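Local coordinates for protein serine protease pet (Escherichia coli, PDB 4OM9) that acts as a secreted autotransporter serine protease and enterotoxin that probably cleaves the host cytoskeletal protein alpha-fodrin, at residues S41-P46 against I146-G151; A58-G63 against G211-D216; Q128-R133 against N180-T185; A65-V70 against Q83-T88. One frame throughout, in Å; residues are numbered along the deposited sequence.

Contact 1 of 4, residues S41-P46 against I146-G151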
loop_
_atom_site.group_PDB
_atom_site.type_symbol
_atom_site.label_atom_id
_atom_site.label_comp_id
_atom_site.label_asym_id
_atom_site.label_seq_id
_atom_site.Cartn_x
_atom_site.Cartn_y
_atom_site.Cartn_z
ATOM N N SER A 41 -22.380 12.925 -7.496
ATOM C CA SER A 41 -22.408 12.114 -6.293
ATOM C C SER A 41 -23.382 10.946 -6.404
ATOM O O SER A 41 -24.579 11.116 -6.604
ATOM C CB SER A 41 -22.768 12.970 -5.079
ATOM O OG SER A 41 -21.734 13.895 -4.784
ATOM N N PHE A 42 -22.840 9.748 -6.270
ATOM C CA PHE A 42 -23.644 8.554 -6.152
ATOM C C PHE A 42 -24.385 8.590 -4.815
ATOM O O PHE A 42 -24.016 9.359 -3.927
ATOM C CB PHE A 42 -22.747 7.317 -6.300
ATOM C CG PHE A 42 -22.444 6.984 -7.727
ATOM C CD1 PHE A 42 -21.438 7.650 -8.406
ATOM C CD2 PHE A 42 -23.198 6.030 -8.408
ATOM C CE1 PHE A 42 -21.182 7.361 -9.729
ATOM C CE2 PHE A 42 -22.943 5.729 -9.734
ATOM C CZ PHE A 42 -21.940 6.382 -10.396
ATOM N N PRO A 43 -25.453 7.787 -4.676
ATOM C CA PRO A 43 -26.267 7.833 -3.455
ATOM C C PRO A 43 -25.511 7.391 -2.203
ATOM O O PRO A 43 -24.533 6.644 -2.291
ATOM C CB PRO A 43 -27.413 6.869 -3.765
ATOM C CG PRO A 43 -26.876 5.976 -4.820
ATOM C CD PRO A 43 -26.002 6.839 -5.659
ATOM N N ALA A 44 -25.972 7.855 -1.045
ATOM C CA ALA A 44 -25.323 7.525 0.216
ATOM C C ALA A 44 -25.577 6.075 0.581
ATOM O O ALA A 44 -26.376 5.776 1.467
ATOM C CB ALA A 44 -25.808 8.444 1.326
ATOM N N LEU A 45 -24.901 5.179 -0.130
ATOM C CA LEU A 45 -24.958 3.744 0.140
ATOM C C LEU A 45 -23.583 3.154 -0.118
ATOM O O LEU A 45 -22.786 3.761 -0.825
ATOM C CB LEU A 45 -25.995 3.059 -0.750
ATOM C CG LEU A 45 -27.465 3.491 -0.709
ATOM C CD1 LEU A 45 -28.225 2.751 -1.781
ATOM C CD2 LEU A 45 -28.098 3.237 0.650
ATOM N N PRO A 46 -23.290 1.969 0.446
ATOM C CA PRO A 46 -22.060 1.292 0.017
ATOM C C PRO A 46 -22.202 0.806 -1.413
ATOM O O PRO A 46 -23.308 0.465 -1.822
ATOM C CB PRO A 46 -21.938 0.108 0.985
ATOM C CG PRO A 46 -22.872 0.419 2.114
ATOM C CD PRO A 46 -23.975 1.228 1.516
ATOM N N ILE A 146 -33.655 3.198 -4.593
ATOM C CA ILE A 146 -32.571 3.348 -5.543
ATOM C C ILE A 146 -31.833 2.029 -5.619
ATOM O O ILE A 146 -31.730 1.312 -4.623
ATOM C CB ILE A 146 -31.575 4.470 -5.120
ATOM C CG1 ILE A 146 -32.302 5.794 -4.840
ATOM C CG2 ILE A 146 -30.476 4.656 -6.156
ATOM C CD1 ILE A 146 -33.069 6.341 -6.024
ATOM N N GLY A 147 -31.325 1.688 -6.793
ATOM C CA GLY A 147 -30.583 0.460 -6.910
ATOM C C GLY A 147 -29.665 0.437 -8.101
ATOM O O GLY A 147 -29.611 1.390 -8.873
ATOM N N PHE A 148 -28.954 -0.677 -8.241
ATOM C CA PHE A 148 -27.948 -0.854 -9.266
ATOM C C PHE A 148 -28.239 -2.103 -10.060
ATOM O O PHE A 148 -28.727 -3.101 -9.525
ATOM C CB PHE A 148 -26.543 -0.987 -8.659
ATOM C CG PHE A 148 -25.982 0.289 -8.092
ATOM C CD1 PHE A 148 -25.356 1.216 -8.917
ATOM C CD2 PHE A 148 -26.033 0.539 -6.721
ATOM C CE1 PHE A 148 -24.809 2.411 -8.380
ATOM C CE2 PHE A 148 -25.490 1.715 -6.177
ATOM C CZ PHE A 148 -24.884 2.655 -7.012
ATOM N N ARG A 149 -27.883 -2.067 -11.333
ATOM C CA ARG A 149 -27.994 -3.245 -12.163
ATOM C C ARG A 149 -26.760 -3.353 -13.017
ATOM O O ARG A 149 -26.245 -2.364 -13.501
ATOM C CB ARG A 149 -29.231 -3.178 -13.043
ATOM C CG ARG A 149 -29.471 -4.438 -13.808
ATOM C CD ARG A 149 -30.023 -4.126 -15.178
ATOM N NE ARG A 149 -28.911 -3.861 -16.071
ATOM C CZ ARG A 149 -28.704 -2.705 -16.678
ATOM N NH1 ARG A 149 -29.574 -1.723 -16.523
ATOM N NH2 ARG A 149 -27.650 -2.564 -17.472
ATOM N N VAL A 150 -26.308 -4.570 -13.229
ATOM C CA VAL A 150 -25.086 -4.795 -13.954
ATOM C C VAL A 150 -25.329 -5.814 -15.066
ATOM O O VAL A 150 -25.961 -6.858 -14.831
ATOM C CB VAL A 150 -24.021 -5.259 -12.963
ATOM C CG1 VAL A 150 -23.115 -6.312 -13.543
ATOM C CG2 VAL A 150 -23.307 -4.077 -12.378
ATOM N N GLY A 151 -24.868 -5.509 -16.275
ATOM C CA GLY A 151 -24.956 -6.468 -17.367
ATOM C C GLY A 151 -24.106 -6.064 -18.565
ATOM O O GLY A 151 -23.422 -5.026 -18.530
#
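Phe42 and Phe148 present their rings to each other unequally. Seen from Phe148, the CD2 atom of Phe42 lies at the ring edge and in its plane, 4.0 Å from Phe148 CE1. The same Phe42 atom is about as far from Phe148 CZ, so one corner of the first ring abuts the distal CE1-CZ side of the second. Only the Phe148 side of the meeting is an edge; the contact is one of carbons in van der Waals range. Phe42 CG stands beside the backbone N, opposite the carbonyl carbon (chi1 -81°), and this swings the ring over to the strand although its CB does not start out that way. Next along the loop, Pro43 points toward strand 143-151, and its CG meets the CG2 branch of Ile146 at 4.1 Å, the two side chains crossing at a slant. The same Pro43 CG lies 4.4 Å from Phe148 CZ, so this one carbon borders both Ile146 and Phe148. After the proline the chain bends in an inverse gamma turn centred on Ala44, with Leu45 N bonded to Pro43 O at 2.6 Å. Around the pair, Phe42 makes edge-to-face contacts with Phe23, Phe40 and Phe199, while Trp222 meets Phe148. No hydrogen bond links the two segments: they meet through aromatic and aliphatic carbon alone, which implies cohesion by hydrophobic burial and shape rather than by directional bonds.

Contact 2 of 4, residues A58-G63 against G211-D216; sequences AATSIG and GVYVFD
The backbones come nearest where Thr60 CA and Gly211 CA stand 5.8 Å apart, and no clear direct hydrogen bond joins the two strands, so this is an approach of two sheets and not a pairing within one. Thr60 points toward Gly211, and its OG1 lies 3.5 Å from Gly211 CA. That closeness is possible because glycine carries no CB; a CB there would clash with the hydroxyl. The two branches of the threonine divide the work. OG1 sits beside its own backbone N (chi1 -57°) and faces Gly211, which leaves CG2 opposite that N, where it reaches Tyr213 OH at 3.5 Å, the phenol coming from the opposite direction. Water supplies the polar link. One molecule bridges the two hydroxyls, 2.7 Å from Thr60 OG1 and 2.5 Å from Tyr213 OH, with the proton directions open. A second accepts from Gly211 N at 2.9 Å and donates only weakly to Ala59 O. The hydroxyls of these buried residues are thus tied together by ordered solvent. Gly211 closely follows a GDSG sequence, the motif that surrounds the nucleophile in chymotrypsin-like serine proteases, which is consistent with a place close to the active-site cleft. Strand 60-63 is an edge strand of its five-stranded antiparallel sheet, next to strand 66-70, while strand 211-216 runs between strands 143-151 and 221-232 of the other sheet, with helix 127-134 packing on Val214 and Asp216 toward its far end.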
loop_
_atom_site.group_PDB
_atom_site.type_symbol
_atom_site.label_atom_id
_atom_site.label_comp_id
_atom_site.label_asym_id
_atom_site.label_seq_id
_atom_site.Cartn_x
_atom_site.Cartn_y
_atom_site.Cartn_z
ATOM N N ALA A 58 -25.719 -12.020 -17.930
ATOM C CA ALA A 58 -27.096 -12.407 -18.168
ATOM C C ALA A 58 -27.696 -13.242 -17.028
ATOM O O ALA A 58 -28.902 -13.493 -17.007
ATOM C CB ALA A 58 -27.213 -13.145 -19.485
ATOM N N ALA A 59 -26.881 -13.646 -16.064
ATOM C CA ALA A 59 -27.430 -14.354 -14.915
ATOM C C ALA A 59 -26.678 -13.969 -13.662
ATOM O O ALA A 59 -25.633 -13.356 -13.742
ATOM C CB ALA A 59 -27.387 -15.910 -15.128
ATOM N N THR A 60 -27.215 -14.362 -12.513
ATOM C CA THR A 60 -26.649 -14.053 -11.213
ATOM C C THR A 60 -26.573 -15.280 -10.298
ATOM O O THR A 60 -27.602 -15.907 -10.025
ATOM C CB THR A 60 -27.482 -12.989 -10.497
ATOM O OG1 THR A 60 -27.557 -11.827 -11.319
ATOM C CG2 THR A 60 -26.855 -12.634 -9.161
ATOM N N SER A 61 -25.381 -15.570 -9.781
ATOM C CA SER A 61 -25.207 -16.677 -8.855
ATOM C C SER A 61 -25.943 -16.425 -7.553
ATOM O O SER A 61 -25.959 -15.312 -7.041
ATOM C CB SER A 61 -23.723 -16.939 -8.547
ATOM O OG SER A 61 -23.603 -17.750 -7.388
ATOM N N ILE A 62 -26.521 -17.487 -7.005
ATOM C CA ILE A 62 -27.336 -17.394 -5.805
ATOM C C ILE A 62 -26.677 -18.303 -4.745
ATOM O O ILE A 62 -27.198 -18.550 -3.655
ATOM C CB ILE A 62 -28.825 -17.697 -6.203
ATOM C CG1 ILE A 62 -29.581 -16.386 -6.261
ATOM C CG2 ILE A 62 -29.576 -18.735 -5.370
ATOM C CD1 ILE A 62 -29.085 -15.547 -7.364
ATOM N N GLY A 63 -25.453 -18.714 -5.062
ATOM C CA GLY A 63 -24.655 -19.545 -4.182
ATOM C C GLY A 63 -24.783 -21.009 -4.533
ATOM O O GLY A 63 -25.857 -21.481 -4.900
ATOM N N GLY A 211 -29.102 -9.282 -13.118
ATOM C CA GLY A 211 -29.623 -9.082 -11.779
ATOM C C GLY A 211 -29.768 -7.612 -11.376
ATOM O O GLY A 211 -28.981 -6.754 -11.764
ATOM N N VAL A 212 -30.822 -7.339 -10.612
ATOM C CA VAL A 212 -31.185 -6.008 -10.185
ATOM C C VAL A 212 -31.067 -5.979 -8.665
ATOM O O VAL A 212 -31.581 -6.870 -7.980
ATOM C CB VAL A 212 -32.626 -5.651 -10.644
ATOM C CG1 VAL A 212 -33.082 -4.327 -10.052
ATOM C CG2 VAL A 212 -32.721 -5.644 -12.178
ATOM N N TYR A 213 -30.377 -4.977 -8.131
ATOM C CA TYR A 213 -30.049 -4.973 -6.709
ATOM C C TYR A 213 -30.698 -3.830 -5.962
ATOM O O TYR A 213 -30.924 -2.745 -6.498
ATOM C CB TYR A 213 -28.528 -4.906 -6.489
ATOM C CG TYR A 213 -27.770 -6.112 -6.983
ATOM C CD1 TYR A 213 -27.411 -6.221 -8.324
ATOM C CD2 TYR A 213 -27.391 -7.137 -6.112
ATOM C CE1 TYR A 213 -26.711 -7.321 -8.789
ATOM C CE2 TYR A 213 -26.684 -8.244 -6.568
ATOM C CZ TYR A 213 -26.357 -8.327 -7.911
ATOM O OH TYR A 213 -25.670 -9.402 -8.417
ATOM N N VAL A 214 -30.943 -4.058 -4.689
ATOM C CA VAL A 214 -31.660 -3.090 -3.909
ATOM C C VAL A 214 -31.166 -3.254 -2.471
ATOM O O VAL A 214 -30.699 -4.323 -2.109
ATOM C CB VAL A 214 -33.176 -3.304 -4.133
ATOM C CG1 VAL A 214 -33.919 -3.565 -2.862
ATOM C CG2 VAL A 214 -33.760 -2.169 -4.947
ATOM N N PHE A 215 -31.169 -2.193 -1.677
ATOM C CA PHE A 215 -30.394 -2.200 -0.439
ATOM C C PHE A 215 -31.256 -2.129 0.810
ATOM O O PHE A 215 -31.991 -1.162 1.028
ATOM C CB PHE A 215 -29.391 -1.044 -0.461
ATOM C CG PHE A 215 -28.541 -0.933 0.782
ATOM C CD1 PHE A 215 -27.385 -1.691 0.926
ATOM C CD2 PHE A 215 -28.879 -0.040 1.790
ATOM C CE1 PHE A 215 -26.592 -1.580 2.062
ATOM C CE2 PHE A 215 -28.093 0.083 2.927
ATOM C CZ PHE A 215 -26.938 -0.698 3.063
ATOM N N ASP A 216 -31.137 -3.164 1.631
ATOM C CA ASP A 216 -31.894 -3.322 2.869
ATOM C C ASP A 216 -31.376 -2.374 3.948
ATOM O O ASP A 216 -30.216 -2.474 4.354
ATOM C CB ASP A 216 -31.794 -4.786 3.319
ATOM C CG ASP A 216 -32.670 -5.125 4.526
ATOM O OD1 ASP A 216 -32.826 -4.288 5.448
ATOM O OD2 ASP A 216 -33.177 -6.276 4.556
HETATM O O HOH W 1 -26.510 -10.434 -13.559
HETATM O O HOH W 2 -25.890 -9.776 -10.901
#

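Contact 3 of 4, residues Q128-R133 against N180-T185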
loop_
_atom_site.group_PDB
_atom_site.type_symbol
_atom_site.label_atom_id
_atom_site.label_comp_id
_atom_site.label_asym_id
_atom_site.label_seq_id
_atom_site.Cartn_x
_atom_site.Cartn_y
_atom_site.Cartn_z
ATOM N N GLN A 128 -45.707 -0.127 1.574
ATOM C CA GLN A 128 -45.078 0.704 2.593
ATOM C C GLN A 128 -43.892 -0.010 3.282
ATOM O O GLN A 128 -42.875 0.620 3.575
ATOM C CB GLN A 128 -46.100 1.150 3.632
ATOM C CG GLN A 128 -45.575 2.221 4.591
ATOM C CD GLN A 128 -45.110 3.490 3.889
ATOM O OE1 GLN A 128 -45.922 4.302 3.405
ATOM N NE2 GLN A 128 -43.790 3.682 3.844
ATOM N N ASN A 129 -44.029 -1.312 3.531
ATOM C CA ASN A 129 -42.986 -2.089 4.190
ATOM C C ASN A 129 -41.725 -2.175 3.334
ATOM O O ASN A 129 -40.607 -2.055 3.831
ATOM C CB ASN A 129 -43.483 -3.502 4.520
ATOM C CG ASN A 129 -44.127 -3.595 5.898
ATOM O OD1 ASN A 129 -44.357 -2.584 6.568
ATOM N ND2 ASN A 129 -44.426 -4.816 6.321
ATOM N N ILE A 130 -41.926 -2.379 2.041
ATOM C CA ILE A 130 -40.826 -2.457 1.097
ATOM C C ILE A 130 -40.114 -1.097 0.966
ATOM O O ILE A 130 -38.880 -1.023 0.888
ATOM C CB ILE A 130 -41.341 -2.955 -0.268
ATOM C CG1 ILE A 130 -41.979 -4.337 -0.095
ATOM C CG2 ILE A 130 -40.235 -3.011 -1.289
ATOM C CD1 ILE A 130 -42.420 -4.980 -1.393
ATOM N N ILE A 131 -40.900 -0.027 0.963
ATOM C CA ILE A 131 -40.364 1.319 0.879
ATOM C C ILE A 131 -39.501 1.626 2.098
ATOM O O ILE A 131 -38.382 2.110 1.958
ATOM C CB ILE A 131 -41.490 2.367 0.755
ATOM C CG1 ILE A 131 -42.173 2.242 -0.611
ATOM C CG2 ILE A 131 -40.937 3.790 0.977
ATOM C CD1 ILE A 131 -43.542 2.849 -0.677
ATOM N N ASP A 132 -40.006 1.309 3.285
ATOM C CA ASP A 132 -39.267 1.545 4.519
ATOM C C ASP A 132 -38.006 0.662 4.638
ATOM O O ASP A 132 -36.997 1.109 5.181
ATOM C CB ASP A 132 -40.195 1.349 5.723
ATOM C CG ASP A 132 -41.255 2.465 5.834
ATOM O OD1 ASP A 132 -40.942 3.632 5.494
ATOM O OD2 ASP A 132 -42.403 2.189 6.253
ATOM N N ARG A 133 -38.048 -0.563 4.106
ATOM C CA ARG A 133 -36.900 -1.466 4.188
ATOM C C ARG A 133 -35.810 -1.134 3.164
ATOM O O ARG A 133 -34.621 -1.288 3.440
ATOM C CB ARG A 133 -37.336 -2.931 4.005
ATOM C CG ARG A 133 -36.153 -3.910 3.998
ATOM C CD ARG A 133 -36.562 -5.365 4.151
ATOM N NE ARG A 133 -37.303 -5.614 5.382
ATOM C CZ ARG A 133 -36.739 -5.731 6.578
ATOM N NH1 ARG A 133 -35.426 -5.605 6.707
ATOM N NH2 ARG A 133 -37.487 -5.964 7.648
ATOM N N ASN A 180 -42.403 2.112 -10.385
ATOM C CA ASN A 180 -43.585 1.332 -10.020
ATOM C C ASN A 180 -43.215 -0.029 -9.446
ATOM O O ASN A 180 -42.786 -0.932 -10.172
ATOM C CB ASN A 180 -44.516 1.146 -11.228
ATOM C CG ASN A 180 -45.953 0.822 -10.825
ATOM O OD1 ASN A 180 -46.215 0.410 -9.690
ATOM N ND2 ASN A 180 -46.894 1.019 -11.758
ATOM N N LEU A 181 -43.410 -0.176 -8.142
ATOM C CA LEU A 181 -43.225 -1.445 -7.461
ATOM C C LEU A 181 -44.095 -2.551 -8.022
ATOM O O LEU A 181 -43.700 -3.696 -8.006
ATOM C CB LEU A 181 -43.507 -1.296 -5.970
ATOM C CG LEU A 181 -42.321 -0.842 -5.123
ATOM C CD1 LEU A 181 -42.732 -0.697 -3.657
ATOM C CD2 LEU A 181 -41.152 -1.826 -5.290
ATOM N N ARG A 182 -45.294 -2.216 -8.487
ATOM C CA ARG A 182 -46.198 -3.235 -9.000
ATOM C C ARG A 182 -46.821 -2.786 -10.312
ATOM O O ARG A 182 -47.989 -2.383 -10.358
ATOM C CB ARG A 182 -47.296 -3.573 -7.977
ATOM C CG ARG A 182 -46.926 -3.282 -6.514
ATOM C CD ARG A 182 -47.656 -4.181 -5.514
ATOM N NE ARG A 182 -46.978 -5.457 -5.400
ATOM C CZ ARG A 182 -46.249 -5.849 -4.360
ATOM N NH1 ARG A 182 -46.112 -5.080 -3.291
ATOM N NH2 ARG A 182 -45.676 -7.041 -4.386
ATOM N N ALA A 183 -46.024 -2.855 -11.376
ATOM C CA ALA A 183 -46.501 -2.585 -12.728
ATOM C C ALA A 183 -47.303 -3.766 -13.287
ATOM O O ALA A 183 -46.879 -4.919 -13.170
ATOM C CB ALA A 183 -45.336 -2.268 -13.639
ATOM N N ASN A 184 -48.453 -3.464 -13.894
ATOM C CA ASN A 184 -49.346 -4.491 -14.434
ATOM C C ASN A 184 -48.950 -4.915 -15.841
ATOM O O ASN A 184 -49.346 -4.298 -16.824
ATOM C CB ASN A 184 -50.796 -3.988 -14.437
ATOM C CG ASN A 184 -51.755 -4.949 -15.126
ATOM O OD1 ASN A 184 -51.718 -6.165 -14.909
ATOM N ND2 ASN A 184 -52.615 -4.405 -15.969
ATOM N N THR A 185 -48.174 -5.978 -15.946
ATOM C CA THR A 185 -47.715 -6.402 -17.254
ATOM C C THR A 185 -48.290 -7.757 -17.621
ATOM O O THR A 185 -48.914 -8.425 -16.798
ATOM C CB THR A 185 -46.206 -6.497 -17.306
ATOM O OG1 THR A 185 -45.779 -7.507 -16.385
ATOM C CG2 THR A 185 -45.572 -5.167 -16.939
#
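Arg182 NH1 is held by Asn127 OD1 through a hydrogen bond and more weakly by Glu125 O, and against this secured nitrogen rests the CD1 methyl of Ile130, 4.2 Å away. The other terminal nitrogen, NH2, bonds to Tyr123 O, and the ring of Tyr123 makes a cation-pi contact with the guanidinium, so that the charged group is fixed by several partners. The arginine chain reaches this place by a bend at chi3 (82°), which carries the guanidinium over to the helix although its CB sets out on another course. The preceding residue, Leu181, points toward the helix. Its CD1 meets Ile130 CG2 at 4.1 Å, the two side chains sliding past each other in opposite directions, and also touches Ile131 CG1 at 4.3 Å. Ile130 therefore uses both branches: CG2, opposite its backbone N, for the leucine, and CD1, at the end of the longer branch whose CG1 stands beside that N (chi1 -59°), for the arginine. The corner that presents Leu181 and Arg182 is shaped by an Asx turn, in which Arg182 N donates to Asn180 OD1 at 3.0 Å. The donor stands above the carbonyl plane, 47° out of it. Helix 127-134 is thereby joined to the bend of strand 172-185 by two kinds of chemistry. Between the segments only carbon and one guanidinium nitrogen meet, while the arginine's hydrogen bonds run to Asn127 at the start of the helix and to residues just before it. The apolar contact is therefore probably kept in place by polar bonds made beside it.

Contact 4 of 4, residues A65-V70 against Q83-T88; sequences AYAVTV and QTYGST
Gln83 opens the second segment by extending its side chain toward Ala67, CG lying opposite the carbonyl carbon (chi1 -54°) and the chain beyond it stretched out. The amide reaches the Ala67 methyl with both its oxygen and its nitrogen: OE1 is 3.6 Å from Ala67 CB and NE2 is 3.9 Å from the same carbon. Two residues on, Tyr85 emerges on the same side of the strand, and its hydroxyl arrives 4.1 Å from Ala67 CB. There Tyr85 OH also donates to Gln83 OE1 at 2.8 Å, a bond with a C=O...donor angle of 150° and a tilt of 30° from the carbonyl plane. Phenol and amide thus converge on one small methyl. The strand then reverses through Gly86 and Ser87 in a type II' beta turn, where Gly86 has a positive phi. Tyr85 N bonds to Thr88 O at 3.0 Å and Thr88 N to Tyr85 O at 2.9 Å, closing a tight two-residue hairpin. Its tip meets the beta-helix, as Ser87 N bonds to Tyr398 OH and Thr88 OG1 to Lys380 NZ. Within the five-stranded sheet, strands 66-70 and 82-85 are separated by strands 102-107 and 88-97, so the meeting is made by side chains across the sheet, which is consistent with the curled barrel of chymotrypsin-like proteases. With Gln83 NE2 bonded to Ala80 O as well, both ends of the buried amide have partners. These polar bonds would hold the amide's rotation, while across this contact the Ala67 methyl offers van der Waals contact.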
loop_
_atom_site.group_PDB
_atom_site.type_symbol
_atom_site.label_atom_id
_atom_site.label_comp_id
_atom_site.label_asym_id
_atom_site.label_seq_id
_atom_site.Cartn_x
_atom_site.Cartn_y
_atom_site.Cartn_z
ATOM N N ALA A 65 -24.740 -24.428 -6.325
ATOM C CA ALA A 65 -24.982 -24.803 -7.707
ATOM C C ALA A 65 -26.113 -24.004 -8.346
ATOM O O ALA A 65 -26.566 -24.364 -9.422
ATOM C CB ALA A 65 -25.284 -26.307 -7.807
ATOM N N TYR A 66 -26.564 -22.931 -7.705
ATOM C CA TYR A 66 -27.764 -22.218 -8.180
ATOM C C TYR A 66 -27.535 -20.790 -8.673
ATOM O O TYR A 66 -26.638 -20.065 -8.209
ATOM C CB TYR A 66 -28.833 -22.210 -7.083
ATOM C CG TYR A 66 -29.276 -23.614 -6.713
ATOM C CD1 TYR A 66 -30.034 -24.378 -7.596
ATOM C CD2 TYR A 66 -28.911 -24.183 -5.501
ATOM C CE1 TYR A 66 -30.433 -25.664 -7.269
ATOM C CE2 TYR A 66 -29.293 -25.460 -5.171
ATOM C CZ TYR A 66 -30.068 -26.202 -6.051
ATOM O OH TYR A 66 -30.451 -27.482 -5.701
ATOM N N ALA A 67 -28.348 -20.426 -9.653
ATOM C CA ALA A 67 -28.320 -19.130 -10.294
ATOM C C ALA A 67 -29.739 -18.758 -10.716
ATOM O O ALA A 67 -30.621 -19.617 -10.854
ATOM C CB ALA A 67 -27.406 -19.137 -11.483
ATOM N N VAL A 68 -29.933 -17.470 -10.942
ATOM C CA VAL A 68 -31.236 -16.913 -11.261
ATOM C C VAL A 68 -31.114 -16.032 -12.492
ATOM O O VAL A 68 -30.127 -15.304 -12.665
ATOM C CB VAL A 68 -31.801 -16.109 -10.074
ATOM C CG1 VAL A 68 -33.008 -15.338 -10.488
ATOM C CG2 VAL A 68 -32.195 -17.042 -8.962
ATOM N N THR A 69 -32.107 -16.119 -13.361
ATOM C CA THR A 69 -32.122 -15.330 -14.566
ATOM C C THR A 69 -33.581 -15.114 -15.036
ATOM O O THR A 69 -34.514 -15.076 -14.237
ATOM C CB THR A 69 -31.256 -16.000 -15.659
ATOM O OG1 THR A 69 -31.146 -15.139 -16.796
ATOM C CG2 THR A 69 -31.813 -17.408 -16.087
ATOM N N VAL A 70 -33.778 -14.945 -16.325
ATOM C CA VAL A 70 -35.121 -14.792 -16.815
ATOM C C VAL A 70 -35.395 -15.983 -17.735
ATOM O O VAL A 70 -34.439 -16.614 -18.211
ATOM C CB VAL A 70 -35.283 -13.413 -17.491
ATOM C CG1 VAL A 70 -35.672 -13.525 -18.944
ATOM C CG2 VAL A 70 -36.225 -12.571 -16.678
ATOM N N GLN A 83 -22.510 -20.498 -18.190
ATOM C CA GLN A 83 -22.108 -19.441 -17.281
ATOM C C GLN A 83 -20.635 -19.522 -16.936
ATOM O O GLN A 83 -20.098 -20.604 -16.646
ATOM C CB GLN A 83 -22.957 -19.488 -16.012
ATOM C CG GLN A 83 -24.426 -19.451 -16.334
ATOM C CD GLN A 83 -25.297 -19.266 -15.123
ATOM O OE1 GLN A 83 -24.804 -19.133 -13.998
ATOM N NE2 GLN A 83 -26.611 -19.269 -15.340
ATOM N N THR A 84 -19.989 -18.367 -16.978
ATOM C CA THR A 84 -18.598 -18.247 -16.603
ATOM C C THR A 84 -18.453 -17.383 -15.364
ATOM O O THR A 84 -18.961 -16.259 -15.317
ATOM C CB THR A 84 -17.766 -17.638 -17.728
ATOM O OG1 THR A 84 -17.695 -18.555 -18.815
ATOM C CG2 THR A 84 -16.348 -17.321 -17.243
ATOM N N TYR A 85 -17.780 -17.928 -14.355
ATOM C CA TYR A 85 -17.310 -17.131 -13.238
ATOM C C TYR A 85 -15.809 -17.387 -13.117
ATOM O O TYR A 85 -15.378 -18.557 -13.066
ATOM C CB TYR A 85 -18.024 -17.486 -11.939
ATOM C CG TYR A 85 -19.542 -17.476 -11.985
ATOM C CD1 TYR A 85 -20.251 -18.575 -12.457
ATOM C CD2 TYR A 85 -20.270 -16.383 -11.518
ATOM C CE1 TYR A 85 -21.639 -18.580 -12.478
ATOM C CE2 TYR A 85 -21.658 -16.382 -11.539
ATOM C CZ TYR A 85 -22.336 -17.490 -12.020
ATOM O OH TYR A 85 -23.723 -17.505 -12.043
ATOM N N GLY A 86 -15.024 -16.308 -13.085
ATOM C CA GLY A 86 -13.575 -16.420 -13.128
ATOM C C GLY A 86 -13.111 -17.301 -14.269
ATOM O O GLY A 86 -13.512 -17.100 -15.411
ATOM N N SER A 87 -12.290 -18.301 -13.943
ATOM C CA SER A 87 -11.737 -19.220 -14.932
ATOM C C SER A 87 -12.566 -20.469 -15.079
ATOM O O SER A 87 -12.066 -21.476 -15.553
ATOM C CB SER A 87 -10.316 -19.660 -14.561
ATOM O OG SER A 87 -9.422 -18.573 -14.490
ATOM N N THR A 88 -13.815 -20.441 -14.635
ATOM C CA THR A 88 -14.601 -21.671 -14.622
ATOM C C THR A 88 -15.900 -21.532 -15.393
ATOM O O THR A 88 -16.581 -20.505 -15.287
ATOM C CB THR A 88 -14.910 -22.110 -13.186
ATOM O OG1 THR A 88 -13.697 -22.081 -12.414
ATOM C CG2 THR A 88 -15.522 -23.521 -13.178
#

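From the N terminus, contact 1 opens first, at 41-46, and closes at 146-151, bringing an early loop against the second sheet of the protease domain. Contact 2 opens within that span but closes beyond it at 211-216, so the two cross; their second strands are neighbours and bonded (Phe148 O with Tyr213 N). Contact 4, 65-70 with 83-88, lies wholly within both spans and shares the first sheet with contact 2. Contact 3, 128-133 with 180-185, follows contact 4 in series, crosses contact 1 and falls within contact 2, to which an Arg133-Asp216 salt bridge joins it. Contact 2 thus bridges the two sheets, whereas contact 4 stays within the first and contacts 1 and 3 set a loop and a helix against the second.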